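Local coordinates for aspartokinase (Arabidopsis thaliana, PDB 2CDQ), which catalyses the ATP-dependent phosphorylation of L-aspartate to 4-phospho-L-aspartate, the first step of the aspartate-family amino acid pathway, and binds the allosteric effectors lysine and S-adenosylmethionine, at residues Val251-Asp256 with Gly287-His292; Lys418-Ile423 with Ile465-Glu470. All coordinates share one frame; numbering follows the deposited sequence.

Contact 1. Residues Val251-Asp256 with Gly287-His292; sequences VWKDVD and GAQVLH
Val251 and Val290 meet methyl to methyl, CG1 of Val251 lying 3.9 Å from CG1 of Val290, and this pair marks the closely packed part of the contact. The two side chains run past each other in opposite directions. In Val251, CG1 stands opposite the backbone N across the CA-CB bond (chi1 164°), which sends that methyl to Val290 and leaves CG2 for Leu291, whose CD2 is 4.0 Å away. Leu291 reaches in with the end of its side chain, since its CB does not face the strand; it also touches Val306 and Val308 of strand 306-310. Asp234 of helix 232-244 touches both valines and accepts a hydrogen bond from the backbone N of Leu291, a polar bond made right beside the apolar contact.

At Lys253 the packing changes in kind. Its aliphatic chain crosses Val290 at a slant, CD lying 4.0 Å from CG1 of Val290, and a bend at chi3 (80°) turns the terminal amine to the start of the loop. There NZ of Lys253 lies at 3.6 Å from both CB of Ala288 and N of Gln289, and at 4.1 Å from NE2 of Gln289, none of which is an acceptor. Gln289 is exposed and Lys253 partly so, making this the solvent side.

The strand's backbone is bonded to strand 306-310 and, through Trp252, to Lys32, which probably binds ATP, as in related enzymes. Across the contact itself CA of Val251 and CA of Val290 remain 8.1 Å apart, too far for strand pairing. The chemistry therefore implies that the loop between helices 277-287 and 293-302 is held against this strand of the kinase domain by branched side chains and a lysine's methylenes, without polar bonding between the two segments.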
loop_
_atom_site.group_PDB
_atom_site.type_symbol
_atom_site.label_atom_id
_atom_site.label_comp_id
_atom_site.label_asym_id
_atom_site.label_seq_id
_atom_site.Cartn_x
_atom_site.Cartn_y
_atom_site.Cartn_z
ATOM N N VAL A 251 15.619 -26.430 13.424
ATOM C CA VAL A 251 15.810 -26.321 11.977
ATOM C C VAL A 251 17.305 -26.182 11.704
ATOM O O VAL A 251 17.956 -25.268 12.215
ATOM C CB VAL A 251 15.001 -25.134 11.384
ATOM C CG1 VAL A 251 15.481 -24.765 9.989
ATOM C CG2 VAL A 251 13.516 -25.465 11.358
ATOM N N TRP A 252 17.847 -27.099 10.910
ATOM C CA TRP A 252 19.287 -27.135 10.660
ATOM C C TRP A 252 19.741 -26.399 9.389
ATOM O O TRP A 252 19.101 -26.481 8.336
ATOM C CB TRP A 252 19.793 -28.578 10.690
ATOM C CG TRP A 252 19.767 -29.163 12.080
ATOM C CD1 TRP A 252 18.708 -29.771 12.698
ATOM C CD2 TRP A 252 20.842 -29.177 13.026
ATOM N NE1 TRP A 252 19.060 -30.162 13.967
ATOM C CE2 TRP A 252 20.364 -29.809 14.193
ATOM C CE3 TRP A 252 22.163 -28.717 13.000
ATOM C CZ2 TRP A 252 21.162 -29.991 15.324
ATOM C CZ3 TRP A 252 22.955 -28.900 14.126
ATOM C CH2 TRP A 252 22.452 -29.531 15.271
ATOM N N LYS A 253 20.846 -25.667 9.527
ATOM C CA LYS A 253 21.469 -24.911 8.439
ATOM C C LYS A 253 22.995 -25.071 8.474
ATOM O O LYS A 253 23.530 -25.731 9.367
ATOM C CB LYS A 253 21.097 -23.426 8.535
ATOM C CG LYS A 253 19.675 -23.084 8.096
ATOM C CD LYS A 253 19.557 -21.622 7.689
ATOM C CE LYS A 253 20.072 -21.393 6.268
ATOM N NZ LYS A 253 20.170 -19.942 5.929
ATOM N N ASP A 254 23.688 -24.460 7.511
ATOM C CA ASP A 254 25.153 -24.542 7.429
ATOM C C ASP A 254 25.894 -23.343 8.038
ATOM O O ASP A 254 27.128 -23.279 7.995
ATOM C CB ASP A 254 25.589 -24.751 5.979
ATOM C CG ASP A 254 25.234 -26.130 5.460
ATOM O OD1 ASP A 254 25.235 -27.094 6.257
ATOM O OD2 ASP A 254 24.959 -26.253 4.248
ATOM N N VAL A 255 25.136 -22.412 8.615
ATOM C CA VAL A 255 25.683 -21.213 9.260
ATOM C C VAL A 255 25.125 -21.072 10.677
ATOM O O VAL A 255 24.210 -21.803 11.059
ATOM C CB VAL A 255 25.350 -19.952 8.455
ATOM C CG1 VAL A 255 26.126 -19.931 7.140
ATOM C CG2 VAL A 255 23.853 -19.866 8.209
ATOM N N ASP A 256 25.659 -20.133 11.455
ATOM C CA ASP A 256 25.260 -19.990 12.862
ATOM C C ASP A 256 23.897 -19.284 13.067
ATOM O O ASP A 256 23.818 -18.178 13.621
ATOM C CB ASP A 256 26.382 -19.328 13.691
ATOM C CG ASP A 256 27.661 -20.183 13.767
ATOM O OD1 ASP A 256 27.565 -21.424 13.857
ATOM O OD2 ASP A 256 28.769 -19.607 13.753
ATOM N N GLY A 287 15.734 -13.558 4.788
ATOM C CA GLY A 287 17.039 -13.305 5.416
ATOM C C GLY A 287 17.879 -14.563 5.466
ATOM O O GLY A 287 18.994 -14.593 4.948
ATOM N N ALA A 288 17.351 -15.592 6.123
ATOM C CA ALA A 288 17.804 -16.963 5.915
ATOM C C ALA A 288 16.956 -17.524 4.765
ATOM O O ALA A 288 16.214 -16.774 4.121
ATOM C CB ALA A 288 17.618 -17.776 7.180
ATOM N N GLN A 289 17.050 -18.819 4.486
ATOM C CA GLN A 289 16.151 -19.407 3.495
ATOM C C GLN A 289 15.276 -20.463 4.150
ATOM O O GLN A 289 15.094 -21.562 3.619
ATOM C CB GLN A 289 16.927 -19.976 2.303
ATOM C CG GLN A 289 17.199 -18.971 1.179
ATOM C CD GLN A 289 18.231 -17.909 1.546
ATOM O OE1 GLN A 289 18.092 -16.745 1.171
ATOM N NE2 GLN A 289 19.268 -18.303 2.279
ATOM N N VAL A 290 14.733 -20.113 5.312
ATOM C CA VAL A 290 13.973 -21.054 6.138
ATOM C C VAL A 290 12.750 -20.417 6.803
ATOM O O VAL A 290 12.617 -19.192 6.856
ATOM C CB VAL A 290 14.859 -21.705 7.247
ATOM C CG1 VAL A 290 15.850 -22.700 6.649
ATOM C CG2 VAL A 290 15.570 -20.640 8.087
ATOM N N LEU A 291 11.863 -21.274 7.302
ATOM C CA LEU A 291 10.748 -20.867 8.147
ATOM C C LEU A 291 9.870 -19.777 7.530
ATOM O O LEU A 291 9.823 -18.640 8.013
ATOM C CB LEU A 291 11.252 -20.462 9.538
ATOM C CG LEU A 291 11.925 -21.569 10.351
ATOM C CD1 LEU A 291 12.843 -20.979 11.395
ATOM C CD2 LEU A 291 10.886 -22.479 10.995
ATOM N N HIS A 292 9.183 -20.141 6.450
ATOM C CA HIS A 292 8.125 -19.311 5.897
ATOM C C HIS A 292 7.129 -19.052 7.029
ATOM O O HIS A 292 6.903 -19.936 7.857
ATOM C CB HIS A 292 7.457 -20.026 4.725
ATOM C CG HIS A 292 6.321 -19.265 4.118
ATOM N ND1 HIS A 292 5.060 -19.239 4.674
ATOM C CD2 HIS A 292 6.254 -18.504 3.001
ATOM C CE1 HIS A 292 4.265 -18.493 3.928
ATOM N NE2 HIS A 292 4.963 -18.036 2.905
#

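Contact 2. Residues Lys418-Ile423 with Ile465-Glu470; sequences KGRAII and IVNEAE
Ala421 and Val466 form the antiparallel hydrogen-bonded pair at the centre of this strand contact. N of Val466 gives a straight bond of 2.7 Å to O of Ala421 (168°), and N of Ala421 returns one of 2.8 Å to O of Val466. On their face, CB of Ala421 lies 4.0 Å from CG1 of Val466, beneath Ala471 of helix 468-483. On the other face Ile422 and Ile465 lie side by side, CD1 of Ile422 touching CG1 of Ile465 at 3.6 Å.

Further out, N of Glu468, just past Asn467, bonds O of Gly419 at 3.1 Å, where the chain turns a corner. Arg420, bent at chi2 and chi3, lays one guanidinium face over OD1 of Asn467, the guanidinium and amide planes 70° apart; the angle is too poor for a hydrogen bond. Its rotation is set by others: NE of Arg420 bonds O of Lys418 within the guanidinium plane at 3.1 Å, and NH1 hydrogen-bonds OE1 of Gln451. OE2 of Glu468 accepts a hydrogen bond from N of Asn340.

Strand 420-427 sits between 332-339 and 461-467 in a four-stranded antiparallel sheet covered by helix 468-483, an ACT-type sheet that strand 332-339 completes from well upstream.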
loop_
_atom_site.group_PDB
_atom_site.type_symbol
_atom_site.label_atom_id
_atom_site.label_comp_id
_atom_site.label_asym_id
_atom_site.label_seq_id
_atom_site.Cartn_x
_atom_site.Cartn_y
_atom_site.Cartn_z
ATOM N N LYS A 418 12.148 -1.813 -14.086
ATOM C CA LYS A 418 12.892 -3.031 -13.803
ATOM C C LYS A 418 14.191 -2.720 -13.069
ATOM O O LYS A 418 14.558 -1.557 -12.895
ATOM C CB LYS A 418 13.167 -3.802 -15.101
ATOM C CG LYS A 418 11.972 -4.627 -15.603
ATOM C CD LYS A 418 12.207 -5.234 -16.989
ATOM C CE LYS A 418 11.856 -4.253 -18.110
ATOM N NZ LYS A 418 11.816 -4.914 -19.450
ATOM N N GLY A 419 14.868 -3.767 -12.613
ATOM C CA GLY A 419 16.187 -3.629 -12.011
ATOM C C GLY A 419 16.277 -2.785 -10.757
ATOM O O GLY A 419 17.249 -2.052 -10.579
ATOM N N ARG A 420 15.262 -2.883 -9.897
ATOM C CA ARG A 420 15.320 -2.305 -8.539
ATOM C C ARG A 420 15.642 -3.391 -7.511
ATOM O O ARG A 420 15.786 -4.563 -7.855
ATOM C CB ARG A 420 14.008 -1.596 -8.146
ATOM C CG ARG A 420 13.385 -0.701 -9.208
ATOM C CD ARG A 420 14.193 0.554 -9.469
ATOM N NE ARG A 420 14.299 0.768 -10.911
ATOM C CZ ARG A 420 14.395 1.952 -11.509
ATOM N NH1 ARG A 420 14.393 3.072 -10.803
ATOM N NH2 ARG A 420 14.484 2.009 -12.828
ATOM N N ALA A 421 15.743 -2.991 -6.247
ATOM C CA ALA A 421 16.016 -3.922 -5.156
ATOM C C ALA A 421 15.428 -3.373 -3.870
ATOM O O ALA A 421 15.309 -2.154 -3.718
ATOM C CB ALA A 421 17.518 -4.142 -5.005
ATOM N N ILE A 422 15.064 -4.273 -2.953
ATOM C CA ILE A 422 14.514 -3.895 -1.650
ATOM C C ILE A 422 15.538 -4.142 -0.546
ATOM O O ILE A 422 16.048 -5.253 -0.411
ATOM C CB ILE A 422 13.253 -4.720 -1.273
ATOM C CG1 ILE A 422 12.369 -5.043 -2.495
ATOM C CG2 ILE A 422 12.498 -4.048 -0.119
ATOM C CD1 ILE A 422 11.119 -4.234 -2.630
ATOM N N ILE A 423 15.843 -3.112 0.237
ATOM C CA ILE A 423 16.547 -3.300 1.507
ATOM C C ILE A 423 15.504 -3.232 2.615
ATOM O O ILE A 423 14.785 -2.243 2.742
ATOM C CB ILE A 423 17.660 -2.234 1.738
ATOM C CG1 ILE A 423 18.781 -2.400 0.712
ATOM C CG2 ILE A 423 18.223 -2.307 3.171
ATOM C CD1 ILE A 423 19.632 -1.161 0.537
ATOM N N ILE A 465 13.048 0.884 -1.413
ATOM C CA ILE A 465 13.327 0.474 -2.789
ATOM C C ILE A 465 14.504 1.279 -3.347
ATOM O O ILE A 465 14.511 2.513 -3.341
ATOM C CB ILE A 465 12.079 0.526 -3.696
ATOM C CG1 ILE A 465 11.200 -0.697 -3.439
ATOM C CG2 ILE A 465 12.468 0.579 -5.168
ATOM C CD1 ILE A 465 10.457 -0.667 -2.118
ATOM N N VAL A 466 15.495 0.544 -3.822
ATOM C CA VAL A 466 16.756 1.101 -4.229
ATOM C C VAL A 466 17.058 0.543 -5.640
ATOM O O VAL A 466 16.291 -0.284 -6.152
ATOM C CB VAL A 466 17.803 0.732 -3.150
ATOM C CG1 VAL A 466 18.522 -0.575 -3.477
ATOM C CG2 VAL A 466 18.762 1.876 -2.899
ATOM N N ASN A 467 18.125 1.005 -6.290
ATOM C CA ASN A 467 18.540 0.378 -7.552
ATOM C C ASN A 467 19.389 -0.874 -7.334
ATOM O O ASN A 467 20.263 -0.897 -6.460
ATOM C CB ASN A 467 19.285 1.364 -8.455
ATOM C CG ASN A 467 18.377 2.435 -9.017
ATOM O OD1 ASN A 467 17.255 2.153 -9.454
ATOM N ND2 ASN A 467 18.852 3.676 -9.003
ATOM N N GLU A 468 19.136 -1.909 -8.135
ATOM C CA GLU A 468 19.859 -3.181 -8.010
ATOM C C GLU A 468 21.382 -3.012 -7.939
ATOM O O GLU A 468 22.041 -3.661 -7.127
ATOM C CB GLU A 468 19.458 -4.154 -9.129
ATOM C CG GLU A 468 20.337 -5.404 -9.259
ATOM C CD GLU A 468 20.180 -6.422 -8.126
ATOM O OE1 GLU A 468 20.965 -7.399 -8.117
ATOM O OE2 GLU A 468 19.288 -6.268 -7.256
ATOM N N ALA A 469 21.921 -2.125 -8.774
ATOM C CA ALA A 469 23.366 -1.911 -8.869
ATOM C C ALA A 469 24.010 -1.310 -7.612
ATOM O O ALA A 469 25.191 -1.531 -7.360
ATOM C CB ALA A 469 23.693 -1.062 -10.089
ATOM N N GLU A 470 23.241 -0.550 -6.834
ATOM C CA GLU A 470 23.768 0.151 -5.663
ATOM C C GLU A 470 23.441 -0.587 -4.359
ATOM O O GLU A 470 23.963 -0.250 -3.289
ATOM C CB GLU A 470 23.217 1.581 -5.623
ATOM C CG GLU A 470 21.725 1.665 -5.295
ATOM C CD GLU A 470 21.112 3.039 -5.531
ATOM O OE1 GLU A 470 19.874 3.104 -5.675
ATOM O OE2 GLU A 470 21.852 4.048 -5.576
#

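How the contacts relate
Contact 1 comes first along the chain and closes before contact 2 opens; their centres lie 24 Å apart and their nearest atoms about 10 Å, so they do not touch. Contact 1 belongs to the amino acid kinase domain, where strand 248-253 is part of the large mixed sheet; contact 2 lies in a separate antiparallel sheet of the ACT region. The centre of contact 1 is about 9 Å, and that of contact 2 about 22 Å, from the centre of the chain. They share neither sheet nor helix. One therefore samples the catalytic half, with Val251 near Lys32, and the other the regulatory half, where Ile422 approaches Asp373, which binds effector lysine.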